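Local coordinates for periplasmic binding protein (Veillonella parvula, PDB 4OVK), which probably captures a solute outside the cytoplasmic membrane and delivers it to an ABC transporter, as periplasmic binding proteins of this family do, at residues Thr23-Lys28 against Pro124-Lys129; Ile58-Lys63 against Ser84-Asn89; Arg267-Pro272 against Asn336-Phe341. All blocks are in the same frame, centred on the assembly; numbering follows the deposited sequence.

In the fold
Two parallel four-stranded sheets, both in strand order 2-1-3-4, form the cores of the two halves of this binding protein. Near the N terminus, strand 24-28 belongs to a two-stranded hairpin. Contact 1 closes a long loop by setting that hairpin beside strand 125-128, an outer strand of the first sheet. Contact 2 lies within this loop and closes a shorter one. It joins the start of helix 60-67 to the segment before helix 94-100. Contact 3 follows in series, closing a largely helical loop, and ties outer strand 268-270 of the second sheet to the end of the last helix and the C-terminal tail. Its centre is about 41 Å from that of contact 1.

Contact 1. Residues Thr23-Lys28 against Pro124-Lys129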
loop_
_atom_site.group_PDB
_atom_site.type_symbol
_atom_site.label_atom_id
_atom_site.label_comp_id
_atom_site.label_asym_id
_atom_site.label_seq_id
_atom_site.Cartn_x
_atom_site.Cartn_y
_atom_site.Cartn_z
ATOM N N THR A 23 13.926 15.723 13.796
ATOM C CA THR A 23 14.080 17.146 13.510
ATOM C C THR A 23 12.833 17.900 13.964
ATOM O O THR A 23 11.702 17.522 13.617
ATOM C CB THR A 23 14.291 17.388 12.001
ATOM O OG1 THR A 23 15.455 16.687 11.562
ATOM C CG2 THR A 23 14.446 18.872 11.694
ATOM N N ASP A 24 13.035 18.966 14.733
ATOM C CA ASP A 24 11.930 19.823 15.167
ATOM C C ASP A 24 11.617 20.822 14.057
ATOM O O ASP A 24 12.499 21.555 13.618
ATOM C CB ASP A 24 12.282 20.563 16.465
ATOM C CG ASP A 24 12.228 19.674 17.690
ATOM O OD1 ASP A 24 11.661 18.564 17.626
ATOM O OD2 ASP A 24 12.761 20.095 18.741
ATOM N N VAL A 25 10.367 20.823 13.595
ATOM C CA VAL A 25 9.940 21.645 12.471
ATOM C C VAL A 25 8.847 22.604 12.923
ATOM O O VAL A 25 7.793 22.165 13.393
ATOM C CB VAL A 25 9.356 20.783 11.324
ATOM C CG1 VAL A 25 8.963 21.667 10.149
ATOM C CG2 VAL A 25 10.338 19.704 10.889
ATOM N N SER A 26 9.101 23.906 12.786
ATOM C CA SER A 26 8.095 24.935 13.063
ATOM C C SER A 26 7.183 25.130 11.870
ATOM O O SER A 26 7.641 25.106 10.740
ATOM C CB SER A 26 8.768 26.270 13.377
ATOM O OG SER A 26 9.485 26.173 14.574
HETATM N N MSE A 27 5.896 25.338 12.137
HETATM C CA MSE A 27 4.890 25.528 11.095
HETATM C C MSE A 27 3.708 26.232 11.702
HETATM O O MSE A 27 3.620 26.377 12.925
HETATM C CB MSE A 27 4.502 24.175 10.475
HETATM C CG MSE A 27 3.795 23.257 11.479
HETATM SE SE MSE A 27 3.463 21.481 10.712
HETATM C CE MSE A 27 5.339 20.916 10.616
ATOM N N LYS A 28 2.776 26.674 10.867
ATOM C CA LYS A 28 1.554 27.300 11.361
ATOM C C LYS A 28 0.773 26.308 12.218
ATOM O O LYS A 28 0.769 25.104 11.950
ATOM C CB LYS A 28 0.685 27.801 10.209
ATOM C CG LYS A 28 1.310 28.954 9.447
ATOM C CD LYS A 28 0.519 29.341 8.211
ATOM C CE LYS A 28 1.078 30.639 7.643
ATOM N NZ LYS A 28 0.829 30.812 6.189
ATOM N N PRO A 124 7.916 25.039 5.555
ATOM C CA PRO A 124 8.224 23.910 6.442
ATOM C C PRO A 124 8.169 22.584 5.708
ATOM O O PRO A 124 7.356 22.406 4.795
ATOM C CB PRO A 124 7.123 23.987 7.501
ATOM C CG PRO A 124 6.723 25.436 7.512
ATOM C CD PRO A 124 6.791 25.847 6.071
ATOM N N ALA A 125 9.033 21.672 6.113
ATOM C CA ALA A 125 9.096 20.332 5.535
ATOM C C ALA A 125 9.325 19.306 6.639
ATOM O O ALA A 125 10.135 19.532 7.547
ATOM C CB ALA A 125 10.204 20.259 4.514
ATOM N N VAL A 126 8.614 18.185 6.547
ATOM C CA VAL A 126 8.761 17.097 7.504
ATOM C C VAL A 126 9.206 15.863 6.767
ATOM O O VAL A 126 8.685 15.545 5.685
ATOM C CB VAL A 126 7.485 16.813 8.332
ATOM C CG1 VAL A 126 7.166 18.000 9.248
ATOM C CG2 VAL A 126 6.295 16.495 7.465
ATOM N N SER A 127 10.174 15.173 7.361
ATOM C CA SER A 127 10.774 14.009 6.736
ATOM C C SER A 127 10.157 12.751 7.317
ATOM O O SER A 127 10.015 12.628 8.532
ATOM C CB SER A 127 12.287 14.009 6.938
ATOM O OG SER A 127 12.890 15.138 6.302
ATOM N N ILE A 128 9.776 11.827 6.442
ATOM C CA ILE A 128 9.323 10.518 6.869
ATOM C C ILE A 128 10.258 9.414 6.337
ATOM O O ILE A 128 11.226 9.700 5.626
ATOM C CB ILE A 128 7.873 10.261 6.426
ATOM C CG1 ILE A 128 7.743 10.324 4.907
ATOM C CG2 ILE A 128 6.921 11.255 7.080
ATOM C CD1 ILE A 128 6.488 9.643 4.444
ATOM N N LYS A 129 9.953 8.167 6.694
ATOM C CA LYS A 129 10.768 6.994 6.333
ATOM C C LYS A 129 9.980 5.938 5.564
ATOM O O LYS A 129 8.748 5.952 5.566
ATOM C CB LYS A 129 11.307 6.323 7.586
ATOM C CG LYS A 129 12.215 7.181 8.448
ATOM C CD LYS A 129 13.028 6.281 9.371
ATOM C CE LYS A 129 13.600 7.043 10.551
ATOM N NZ LYS A 129 14.450 8.185 10.114
#
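V25 and M27 of the N-terminal hairpin pack on P124 and V126, at an outer strand of the first parallel sheet. The two strands do not pair. No hydrogen bond crosses between the segments, and the short strand axes run 138° apart. Hairpin strand 24-28 takes its backbone partners from strand 14-18, and V126 takes its own from strand 104-108. The contact is therefore side-chain packing of a hairpin against the sheet. V25 can be followed outward. Its CB lies 4.1 Å from A125 O. CG1 is anti to the backbone N (chi1 -178°) and lies 3.6 Å from A125 O and 4.0 Å from P124 CB. CG2 turns to the other side and meets A125 O at 3.4 Å and V126 CG1 at 4.0 Å. The two methyls thus straddle the approach to one carbonyl oxygen. M27 is a selenomethionine. Its CB rests against the proline ring, 3.9 Å from P124 CG. I146 of helix 133-147 also touches M27 and V126. The selenomethionine chain bends at its last torsion (chi3 68°), and M27 CE ends 3.7 Å from V126 CG1.

Contact 2. Residues Ile58-Lys63 against Ser84-Asn89; sequences IHPSAK and SFVDNN
H59 and N88 meet with ring and amide nearly parallel, their planes 4° apart, the amide oxygen at the ring edge, at the start of helix 60-67. H59 is the N-cap residue of this helix. Its ring reaches forward because CG is anti to the backbone N (chi1 -169°). This puts ND1 where it accepts from S61 N at 3.0 Å, with the donor close to the ring plane. The capping bond fixes the turn of the ring, with ND1 as acceptor. On the far side of the ring from CG, CE1 points at the amide oxygen, 3.3 Å from N88 OD1. NE2 lies 3.1 Å from D87 O, which sits oblique to the ring. P60 lays CD over one face of the same imidazole. The F90 ring also meets that of H59, their planes about 50° apart. V86 stands across both H59 and P60 at roughly right angles. Its CG1 is 3.9 Å from H59 CD2, and it also lies over a face of F85. F85 turns its ring edge to the backbone of I58, with CE1 3.5 Å from I58 N. The contact joins the helix start to the loop before helix 94-100. On that loop, D87 OD1 takes the backbone N-H of N91 and, weakly, that of N89. S61 OG bonds N88 OD1 weakly at 3.4 Å, unsettled because its proton has another acceptor within reach.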
loop_
_atom_site.group_PDB
_atom_site.type_symbol
_atom_site.label_atom_id
_atom_site.label_comp_id
_atom_site.label_asym_id
_atom_site.label_seq_id
_atom_site.Cartn_x
_atom_site.Cartn_y
_atom_site.Cartn_z
ATOM N N ILE A 58 0.705 16.724 -5.103
ATOM C CA ILE A 58 1.007 15.300 -5.030
ATOM C C ILE A 58 1.990 14.858 -6.111
ATOM O O ILE A 58 2.217 15.548 -7.114
ATOM C CB ILE A 58 -0.300 14.459 -5.120
ATOM C CG1 ILE A 58 -0.898 14.459 -6.543
ATOM C CG2 ILE A 58 -1.317 14.974 -4.116
ATOM C CD1 ILE A 58 -2.153 13.591 -6.670
ATOM N N HIS A 59 2.595 13.702 -5.902
ATOM C CA HIS A 59 3.530 13.156 -6.861
ATOM C C HIS A 59 2.757 12.716 -8.126
ATOM O O HIS A 59 1.618 12.217 -8.032
ATOM C CB HIS A 59 4.275 11.998 -6.211
ATOM C CG HIS A 59 5.444 11.507 -6.985
ATOM N ND1 HIS A 59 5.314 10.763 -8.139
ATOM C CD2 HIS A 59 6.773 11.609 -6.749
ATOM C CE1 HIS A 59 6.514 10.462 -8.599
ATOM N NE2 HIS A 59 7.414 10.957 -7.769
ATOM N N PRO A 60 3.340 12.931 -9.305
ATOM C CA PRO A 60 2.592 12.568 -10.506
ATOM C C PRO A 60 2.196 11.086 -10.564
ATOM O O PRO A 60 1.147 10.748 -11.117
ATOM C CB PRO A 60 3.562 12.921 -11.643
ATOM C CG PRO A 60 4.919 12.980 -11.015
ATOM C CD PRO A 60 4.647 13.538 -9.648
ATOM N N SER A 61 3.028 10.219 -10.001
ATOM C CA SER A 61 2.692 8.783 -9.872
ATOM C C SER A 61 1.574 8.503 -8.866
ATOM O O SER A 61 0.818 7.546 -9.031
ATOM C CB SER A 61 3.945 7.971 -9.543
ATOM O OG SER A 61 4.900 8.138 -10.587
ATOM N N ALA A 62 1.451 9.344 -7.836
ATOM C CA ALA A 62 0.294 9.312 -6.958
ATOM C C ALA A 62 -0.983 9.688 -7.729
ATOM O O ALA A 62 -2.042 9.083 -7.509
ATOM C CB ALA A 62 0.495 10.208 -5.733
ATOM N N LYS A 63 -0.880 10.664 -8.637
ATOM C CA LYS A 63 -2.010 11.049 -9.481
ATOM C C LYS A 63 -2.371 9.879 -10.391
ATOM O O LYS A 63 -3.532 9.495 -10.485
ATOM C CB LYS A 63 -1.675 12.287 -10.322
ATOM C CG LYS A 63 -2.872 12.909 -11.024
ATOM C CD LYS A 63 -3.767 13.648 -10.036
ATOM C CE LYS A 63 -5.024 14.197 -10.697
ATOM N NZ LYS A 63 -4.735 15.102 -11.832
ATOM N N SER A 84 2.877 18.649 -10.526
ATOM C CA SER A 84 4.044 19.027 -11.313
ATOM C C SER A 84 5.242 19.447 -10.468
ATOM O O SER A 84 6.331 19.683 -10.995
ATOM C CB SER A 84 3.666 20.159 -12.263
ATOM O OG SER A 84 3.306 21.332 -11.542
ATOM N N PHE A 85 5.059 19.542 -9.158
ATOM C CA PHE A 85 6.070 20.184 -8.302
ATOM C C PHE A 85 7.258 19.278 -7.963
ATOM O O PHE A 85 8.257 19.750 -7.414
ATOM C CB PHE A 85 5.410 20.716 -7.030
ATOM C CG PHE A 85 5.236 19.692 -5.961
ATOM C CD1 PHE A 85 4.135 18.837 -5.945
ATOM C CD2 PHE A 85 6.179 19.584 -4.950
ATOM C CE1 PHE A 85 4.017 17.908 -4.946
ATOM C CE2 PHE A 85 6.046 18.659 -3.947
ATOM C CZ PHE A 85 4.977 17.810 -3.949
ATOM N N VAL A 86 7.142 17.993 -8.303
ATOM C CA VAL A 86 8.166 16.986 -8.037
ATOM C C VAL A 86 8.202 15.971 -9.189
ATOM O O VAL A 86 7.153 15.630 -9.737
ATOM C CB VAL A 86 7.916 16.286 -6.665
ATOM C CG1 VAL A 86 6.596 15.527 -6.630
ATOM C CG2 VAL A 86 9.072 15.378 -6.287
ATOM N N ASP A 87 9.391 15.497 -9.566
ATOM C CA ASP A 87 9.526 14.531 -10.676
ATOM C C ASP A 87 9.658 13.077 -10.169
ATOM O O ASP A 87 9.544 12.826 -8.979
ATOM C CB ASP A 87 10.695 14.938 -11.607
ATOM C CG ASP A 87 12.068 14.671 -11.009
ATOM O OD1 ASP A 87 12.166 13.973 -9.982
ATOM O OD2 ASP A 87 13.069 15.158 -11.590
ATOM N N ASN A 88 9.883 12.121 -11.073
ATOM C CA ASN A 88 9.958 10.691 -10.694
ATOM C C ASN A 88 11.172 10.299 -9.885
ATOM O O ASN A 88 11.173 9.257 -9.239
ATOM C CB ASN A 88 9.915 9.784 -11.932
ATOM C CG ASN A 88 8.509 9.441 -12.345
ATOM O OD1 ASN A 88 7.557 9.858 -11.698
ATOM N ND2 ASN A 88 8.366 8.665 -13.419
ATOM N N ASN A 89 12.219 11.110 -9.941
ATOM C CA ASN A 89 13.388 10.871 -9.118
ATOM C C ASN A 89 13.303 11.676 -7.824
ATOM O O ASN A 89 14.288 11.817 -7.102
ATOM C CB ASN A 89 14.645 11.173 -9.929
ATOM C CG ASN A 89 14.722 10.331 -11.197
ATOM O OD1 ASN A 89 13.691 9.925 -11.764
ATOM N ND2 ASN A 89 15.939 10.055 -11.647
#

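Contact 3. Residues Arg267-Pro272 against Asn336-Phe341; sequences RVYKAP and NNTPTF
N336 reads the backbone of K270 with both ends of its amide, as a neighbouring strand would. K270 N donates to N336 OD1 at 2.8 Å, and N336 ND2 donates to K270 O at 3.0 Å. The second bond is nearly straight, at 173°, with K270 O in the plane of the amide. In the first, the donor is tilted 31° from the carbonyl plane. The N336 torsion that puts CG beside its own backbone N (chi1 -71°) turns the amide toward the strand. Strand 268-270 is an outer strand of the second parallel sheet, and its other edge pairs with strand 233-236. A Schellman motif closes the last helix here, with N337 at positive phi as its C-prime residue. T338 then sets CG2 3.7 Å from Y269 CE1, while N336 CB lies at the edge of the same ring. Y269 OH accepts from R267 NE at 2.9 Å, in the guanidinium plane. N332 ND2 also donates to K270 O. With an alanine at N336, K270 N would probably lose this acceptor and K270 O one of its donors, weakening the hold of the helix end on the strand. K270 NZ donates to the carbonyls of S237, D240 and I242. The paired bonds fix which way the amide is flipped, since each end has one matching group to face, and they satisfy polar backbone atoms in a buried place.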
loop_
_atom_site.group_PDB
_atom_site.type_symbol
_atom_site.label_atom_id
_atom_site.label_comp_id
_atom_site.label_asym_id
_atom_site.label_seq_id
_atom_site.Cartn_x
_atom_site.Cartn_y
_atom_site.Cartn_z
ATOM N N ARG A 267 -5.738 -21.501 -8.657
ATOM C CA ARG A 267 -5.414 -20.728 -7.466
ATOM C C ARG A 267 -4.409 -19.620 -7.826
ATOM O O ARG A 267 -3.377 -19.430 -7.152
ATOM C CB ARG A 267 -4.880 -21.669 -6.380
ATOM C CG ARG A 267 -5.913 -22.714 -5.929
ATOM C CD ARG A 267 -5.811 -22.989 -4.442
ATOM N NE ARG A 267 -6.325 -21.861 -3.668
ATOM C CZ ARG A 267 -6.151 -21.684 -2.358
ATOM N NH1 ARG A 267 -6.661 -20.606 -1.768
ATOM N NH2 ARG A 267 -5.460 -22.561 -1.639
ATOM N N VAL A 268 -4.730 -18.903 -8.906
ATOM C CA VAL A 268 -4.005 -17.699 -9.347
ATOM C C VAL A 268 -4.912 -16.504 -9.112
ATOM O O VAL A 268 -6.020 -16.418 -9.668
ATOM C CB VAL A 268 -3.640 -17.741 -10.842
ATOM C CG1 VAL A 268 -2.803 -16.523 -11.237
ATOM C CG2 VAL A 268 -2.912 -19.027 -11.200
ATOM N N TYR A 269 -4.443 -15.580 -8.285
ATOM C CA TYR A 269 -5.273 -14.487 -7.789
ATOM C C TYR A 269 -4.616 -13.132 -7.994
ATOM O O TYR A 269 -3.457 -12.948 -7.616
ATOM C CB TYR A 269 -5.502 -14.658 -6.302
ATOM C CG TYR A 269 -6.121 -15.985 -5.910
ATOM C CD1 TYR A 269 -7.455 -16.246 -6.158
ATOM C CD2 TYR A 269 -5.360 -16.973 -5.289
ATOM C CE1 TYR A 269 -8.026 -17.465 -5.781
ATOM C CE2 TYR A 269 -5.916 -18.172 -4.905
ATOM C CZ TYR A 269 -7.252 -18.420 -5.160
ATOM O OH TYR A 269 -7.809 -19.631 -4.774
ATOM N N LYS A 270 -5.368 -12.183 -8.548
ATOM C CA LYS A 270 -4.930 -10.782 -8.598
ATOM C C LYS A 270 -5.085 -10.083 -7.240
ATOM O O LYS A 270 -6.172 -10.068 -6.638
ATOM C CB LYS A 270 -5.728 -10.033 -9.657
ATOM C CG LYS A 270 -5.324 -8.583 -9.908
ATOM C CD LYS A 270 -4.008 -8.486 -10.646
ATOM C CE LYS A 270 -3.885 -7.168 -11.382
ATOM N NZ LYS A 270 -2.556 -7.005 -12.011
ATOM N N ALA A 271 -4.005 -9.481 -6.757
ATOM C CA ALA A 271 -4.062 -8.783 -5.477
ATOM C C ALA A 271 -5.091 -7.656 -5.519
ATOM O O ALA A 271 -5.199 -6.945 -6.522
ATOM C CB ALA A 271 -2.707 -8.211 -5.114
ATOM N N PRO A 272 -5.832 -7.471 -4.427
ATOM C CA PRO A 272 -6.747 -6.333 -4.363
ATOM C C PRO A 272 -6.039 -4.980 -4.359
ATOM O O PRO A 272 -4.823 -4.884 -4.098
ATOM C CB PRO A 272 -7.472 -6.532 -3.035
ATOM C CG PRO A 272 -7.239 -7.938 -2.669
ATOM C CD PRO A 272 -5.889 -8.279 -3.200
ATOM N N ASN A 336 -11.032 -12.931 -9.868
ATOM C CA ASN A 336 -10.412 -14.059 -9.177
ATOM C C ASN A 336 -11.315 -15.271 -8.959
ATOM O O ASN A 336 -10.849 -16.296 -8.481
ATOM C CB ASN A 336 -9.905 -13.599 -7.810
ATOM C CG ASN A 336 -8.710 -12.695 -7.919
ATOM O OD1 ASN A 336 -8.083 -12.593 -8.975
ATOM N ND2 ASN A 336 -8.392 -12.020 -6.826
ATOM N N ASN A 337 -12.590 -15.145 -9.315
ATOM C CA ASN A 337 -13.587 -16.173 -9.033
ATOM C C ASN A 337 -13.517 -16.614 -7.564
ATOM O O ASN A 337 -13.368 -17.806 -7.260
ATOM C CB ASN A 337 -13.422 -17.370 -9.990
ATOM C CG ASN A 337 -14.641 -18.273 -10.014
ATOM O OD1 ASN A 337 -15.746 -17.879 -9.617
ATOM N ND2 ASN A 337 -14.446 -19.503 -10.478
ATOM N N THR A 338 -13.635 -15.631 -6.665
ATOM C CA THR A 338 -13.649 -15.864 -5.209
ATOM C C THR A 338 -14.957 -15.340 -4.648
ATOM O O THR A 338 -14.969 -14.301 -3.970
ATOM C CB THR A 338 -12.496 -15.129 -4.484
ATOM O OG1 THR A 338 -12.516 -13.731 -4.820
ATOM C CG2 THR A 338 -11.154 -15.720 -4.856
ATOM N N PRO A 339 -16.068 -16.050 -4.917
ATOM C CA PRO A 339 -17.377 -15.492 -4.545
ATOM C C PRO A 339 -17.675 -15.454 -3.047
ATOM O O PRO A 339 -18.683 -14.870 -2.653
ATOM C CB PRO A 339 -18.372 -16.424 -5.240
ATOM C CG PRO A 339 -17.631 -17.710 -5.404
ATOM C CD PRO A 339 -16.190 -17.334 -5.630
ATOM N N THR A 340 -16.834 -16.078 -2.226
ATOM C CA THR A 340 -17.083 -16.113 -0.787
ATOM C C THR A 340 -16.616 -14.835 -0.112
ATOM O O THR A 340 -16.930 -14.611 1.045
ATOM C CB THR A 340 -16.424 -17.321 -0.095
ATOM O OG1 THR A 340 -15.005 -17.213 -0.187
ATOM C CG2 THR A 340 -16.886 -18.629 -0.726
ATOM N N PHE A 341 -15.857 -14.002 -0.827
ATOM C CA PHE A 341 -15.534 -12.683 -0.313
ATOM C C PHE A 341 -16.724 -11.736 -0.540
ATOM O O PHE A 341 -16.945 -10.818 0.246
ATOM C CB PHE A 341 -14.274 -12.111 -0.966
ATOM C CG PHE A 341 -12.983 -12.715 -0.468
ATOM C CD1 PHE A 341 -12.657 -12.711 0.888
ATOM C CD2 PHE A 341 -12.068 -13.250 -1.362
ATOM C CE1 PHE A 341 -11.459 -13.249 1.334
ATOM C CE2 PHE A 341 -10.880 -13.796 -0.921
ATOM C CZ PHE A 341 -10.573 -13.799 0.428
ATOM O OXT PHE A 341 -17.508 -11.848 -1.495
HETATM O O HOH W 1 -8.415 -17.601 -10.252
#